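Local coordinates for multisubunit Na+/H+ antiporter, A subunit (Anoxybacillus flavithermus, PDB 6Z16), which probably forms part of a multisubunit membrane complex that exchanges sodium ions for protons across the bacterial cell membrane, at residues A[650-655]-A[691-696]. Numbering follows the deposited sequence.
With PTY (phosphatidylethanolamine), chain B.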
loop_
_atom_site.group_PDB
_atom_site.type_symbol
_atom_site.label_atom_id
_atom_site.label_comp_id
_atom_site.label_asym_id
_atom_site.label_seq_id
_atom_site.Cartn_x
_atom_site.Cartn_y
_atom_site.Cartn_z
ATOM N N VAL A 650 -29.487 -1.889 -40.694
ATOM C CA VAL A 650 -30.786 -2.280 -40.153
ATOM C C VAL A 650 -31.085 -1.579 -38.830
ATOM O O VAL A 650 -32.246 -1.242 -38.542
ATOM C CB VAL A 650 -30.814 -3.814 -40.018
ATOM C CG1 VAL A 650 -32.174 -4.313 -39.551
ATOM C CG2 VAL A 650 -30.416 -4.457 -41.332
ATOM N N TYR A 651 -30.047 -1.313 -38.031
ATOM C CA TYR A 651 -30.226 -0.757 -36.692
ATOM C C TYR A 651 -30.766 0.664 -36.750
ATOM O O TYR A 651 -31.660 1.032 -35.975
ATOM C CB TYR A 651 -28.892 -0.786 -35.955
ATOM C CG TYR A 651 -28.267 -2.156 -35.908
ATOM C CD1 TYR A 651 -28.697 -3.101 -34.997
ATOM C CD2 TYR A 651 -27.244 -2.505 -36.784
ATOM C CE1 TYR A 651 -28.141 -4.357 -34.960
ATOM C CE2 TYR A 651 -26.673 -3.763 -36.750
ATOM C CZ TYR A 651 -27.126 -4.685 -35.833
ATOM O OH TYR A 651 -26.560 -5.939 -35.791
ATOM N N GLU A 652 -30.251 1.462 -37.687
ATOM C CA GLU A 652 -30.743 2.818 -37.878
ATOM C C GLU A 652 -32.166 2.825 -38.417
ATOM O O GLU A 652 -32.943 3.717 -38.072
ATOM C CB GLU A 652 -29.809 3.584 -38.812
ATOM C CG GLU A 652 -28.434 3.889 -38.229
ATOM C CD GLU A 652 -27.448 2.754 -38.406
ATOM O OE1 GLU A 652 -27.823 1.742 -39.025
ATOM O OE2 GLU A 652 -26.296 2.870 -37.938
ATOM N N VAL A 653 -32.527 1.824 -39.229
ATOM C CA VAL A 653 -33.895 1.703 -39.732
ATOM C C VAL A 653 -34.865 1.451 -38.585
ATOM O O VAL A 653 -35.909 2.109 -38.471
ATOM C CB VAL A 653 -33.978 0.588 -40.789
ATOM C CG1 VAL A 653 -35.413 0.346 -41.208
ATOM C CG2 VAL A 653 -33.132 0.927 -41.996
ATOM N N VAL A 654 -34.515 0.511 -37.703
ATOM C CA VAL A 654 -35.400 0.165 -36.595
ATOM C C VAL A 654 -35.497 1.320 -35.603
ATOM O O VAL A 654 -36.586 1.640 -35.100
ATOM C CB VAL A 654 -34.916 -1.134 -35.927
ATOM C CG1 VAL A 654 -35.783 -1.490 -34.733
ATOM C CG2 VAL A 654 -34.920 -2.268 -36.932
ATOM N N LEU A 655 -34.383 2.014 -35.363
ATOM C CA LEU A 655 -34.427 3.142 -34.443
ATOM C C LEU A 655 -35.164 4.337 -35.045
ATOM O O LEU A 655 -35.831 5.084 -34.315
ATOM C CB LEU A 655 -33.010 3.506 -34.016
ATOM C CG LEU A 655 -32.888 4.541 -32.905
ATOM C CD1 LEU A 655 -33.647 4.067 -31.697
ATOM C CD2 LEU A 655 -31.443 4.735 -32.563
ATOM N N VAL A 691 -25.004 7.050 -29.985
ATOM C CA VAL A 691 -24.239 5.816 -29.785
ATOM C C VAL A 691 -24.006 5.120 -31.117
ATOM O O VAL A 691 -22.885 4.720 -31.449
ATOM C CB VAL A 691 -24.967 4.881 -28.801
ATOM C CG1 VAL A 691 -24.272 3.543 -28.730
ATOM C CG2 VAL A 691 -25.041 5.491 -27.424
ATOM N N LEU A 692 -25.059 5.005 -31.916
ATOM C CA LEU A 692 -25.011 4.205 -33.128
ATOM C C LEU A 692 -24.284 4.903 -34.271
ATOM O O LEU A 692 -23.778 4.220 -35.168
ATOM C CB LEU A 692 -26.441 3.840 -33.516
ATOM C CG LEU A 692 -26.743 2.836 -34.610
ATOM C CD1 LEU A 692 -26.093 1.517 -34.281
ATOM C CD2 LEU A 692 -28.242 2.685 -34.652
ATOM N N PHE A 693 -24.199 6.234 -34.256
ATOM C CA PHE A 693 -23.409 6.967 -35.237
ATOM C C PHE A 693 -22.038 7.374 -34.711
ATOM O O PHE A 693 -21.463 8.346 -35.215
ATOM C CB PHE A 693 -24.152 8.205 -35.734
ATOM C CG PHE A 693 -25.334 7.894 -36.592
ATOM C CD1 PHE A 693 -25.161 7.292 -37.824
ATOM C CD2 PHE A 693 -26.606 8.272 -36.209
ATOM C CE1 PHE A 693 -26.239 7.017 -38.626
ATOM C CE2 PHE A 693 -27.686 8.005 -37.014
ATOM C CZ PHE A 693 -27.503 7.378 -38.224
ATOM N N ARG A 694 -21.530 6.664 -33.692
ATOM C CA ARG A 694 -20.141 6.739 -33.216
ATOM C C ARG A 694 -19.821 8.105 -32.600
ATOM O O ARG A 694 -18.851 8.760 -32.973
ATOM C CB ARG A 694 -19.138 6.393 -34.329
ATOM C CG ARG A 694 -18.977 4.910 -34.671
ATOM C CD ARG A 694 -20.110 4.385 -35.542
ATOM N NE ARG A 694 -19.886 3.026 -36.014
ATOM C CZ ARG A 694 -19.291 2.742 -37.164
ATOM N NH1 ARG A 694 -18.876 3.727 -37.938
ATOM N NH2 ARG A 694 -19.116 1.485 -37.543
ATOM N N ALA A 695 -20.639 8.521 -31.634
ATOM C CA ALA A 695 -20.459 9.790 -30.929
ATOM C C ALA A 695 -20.647 9.583 -29.431
ATOM O O ALA A 695 -21.762 9.724 -28.913
ATOM C CB ALA A 695 -21.429 10.845 -31.449
ATOM N N PRO A 696 -19.576 9.255 -28.701
ATOM C CA PRO A 696 -19.748 8.901 -27.278
ATOM C C PRO A 696 -20.054 10.081 -26.368
ATOM O O PRO A 696 -20.912 9.962 -25.473
ATOM C CB PRO A 696 -18.400 8.258 -26.925
ATOM C CG PRO A 696 -17.809 7.842 -28.236
ATOM C CD PRO A 696 -18.246 8.878 -29.206
HETATM C C1 PTY B . -30.616 -8.464 -40.879
HETATM C C2 PTY B . -30.411 -15.617 -37.390
HETATM C C3 PTY B . -30.258 -14.868 -38.735
HETATM O O4 PTY B . -31.927 -8.037 -41.315
HETATM C C5 PTY B . -31.478 -10.616 -39.952
HETATM C C6 PTY B . -30.748 -9.335 -39.659
HETATM O O7 PTY B . -31.511 -8.629 -38.630
HETATM C C8 PTY B . -30.818 -8.085 -37.620
HETATM O O10 PTY B . -29.620 -8.035 -37.583
HETATM C C11 PTY B . -31.731 -7.572 -36.545
HETATM C C12 PTY B . -31.508 -6.100 -36.237
HETATM C C13 PTY B . -32.168 -5.641 -34.945
HETATM C C14 PTY B . -32.078 -4.140 -34.753
HETATM C C15 PTY B . -32.175 -3.659 -33.318
HETATM C C16 PTY B . -31.733 -2.213 -33.147
HETATM C C17 PTY B . -31.950 -1.650 -31.753
HETATM C C18 PTY B . -33.406 -1.604 -31.329
HETATM C C19 PTY B . -33.618 -1.100 -29.910
HETATM C C30 PTY B . -32.175 -8.069 -42.628
HETATM C C31 PTY B . -33.501 -7.446 -42.948
HETATM O O30 PTY B . -31.418 -8.523 -43.440
HETATM C C32 PTY B . -33.378 -6.244 -43.874
HETATM C C33 PTY B . -34.592 -5.330 -43.820
HETATM C C34 PTY B . -34.793 -4.681 -42.460
HETATM C C35 PTY B . -36.148 -4.019 -42.275
HETATM C C36 PTY B . -36.447 -3.644 -40.831
HETATM C C37 PTY B . -37.860 -3.133 -40.609
HETATM P P1 PTY B . -30.796 -12.346 -37.998
HETATM O O11 PTY B . -31.162 -13.735 -38.688
HETATM O O12 PTY B . -31.235 -12.448 -36.539
HETATM O O13 PTY B . -29.373 -12.001 -38.199
HETATM O O14 PTY B . -31.765 -11.273 -38.700
HETATM N N1 PTY B . -31.628 -16.434 -37.415
#
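L692 reaches from the last turn of helix 672-692 into a groove lined by Y651, E652 and L655, from the first two turns of helix 650-667. Its CG lies anti to the backbone N (chi1 -170°), which carries the isobutyl branch across to the other helix; there L692 CD2 sits 3.8 Å from Y651 CB and, more loosely, 4.3 Å from L655 CD2. E652 completes the tight part: its chain bends at chi2 (85°), bringing OE2 to 3.4 Å from L692 CG while its CG lies 3.6 Å from F693 CZ. This methylene meets the ring tip obliquely, with the carboxylate and phenyl planes 39° apart. Replacing E652 with an alanine would probably leave L692 CG and the F693 ring tip without the side chain that packs against them, and R649 without its long, weak ion-pair partner. On the partly exposed side, the poorly ordered Y651 ring swings outward from the interface toward lipid and L51 of a neighbouring subunit, with Y651 CD1 3.5 Å from C14 of the phosphatidylethanolamine; V650 CG1 also meets this lipid. Beyond F693, R694 adopts positive phi and its N bonds to V691 O, as the C-prime residue of a Schellman motif ending a predicted transmembrane helix of the MbhD family region, packed beside its neighbour.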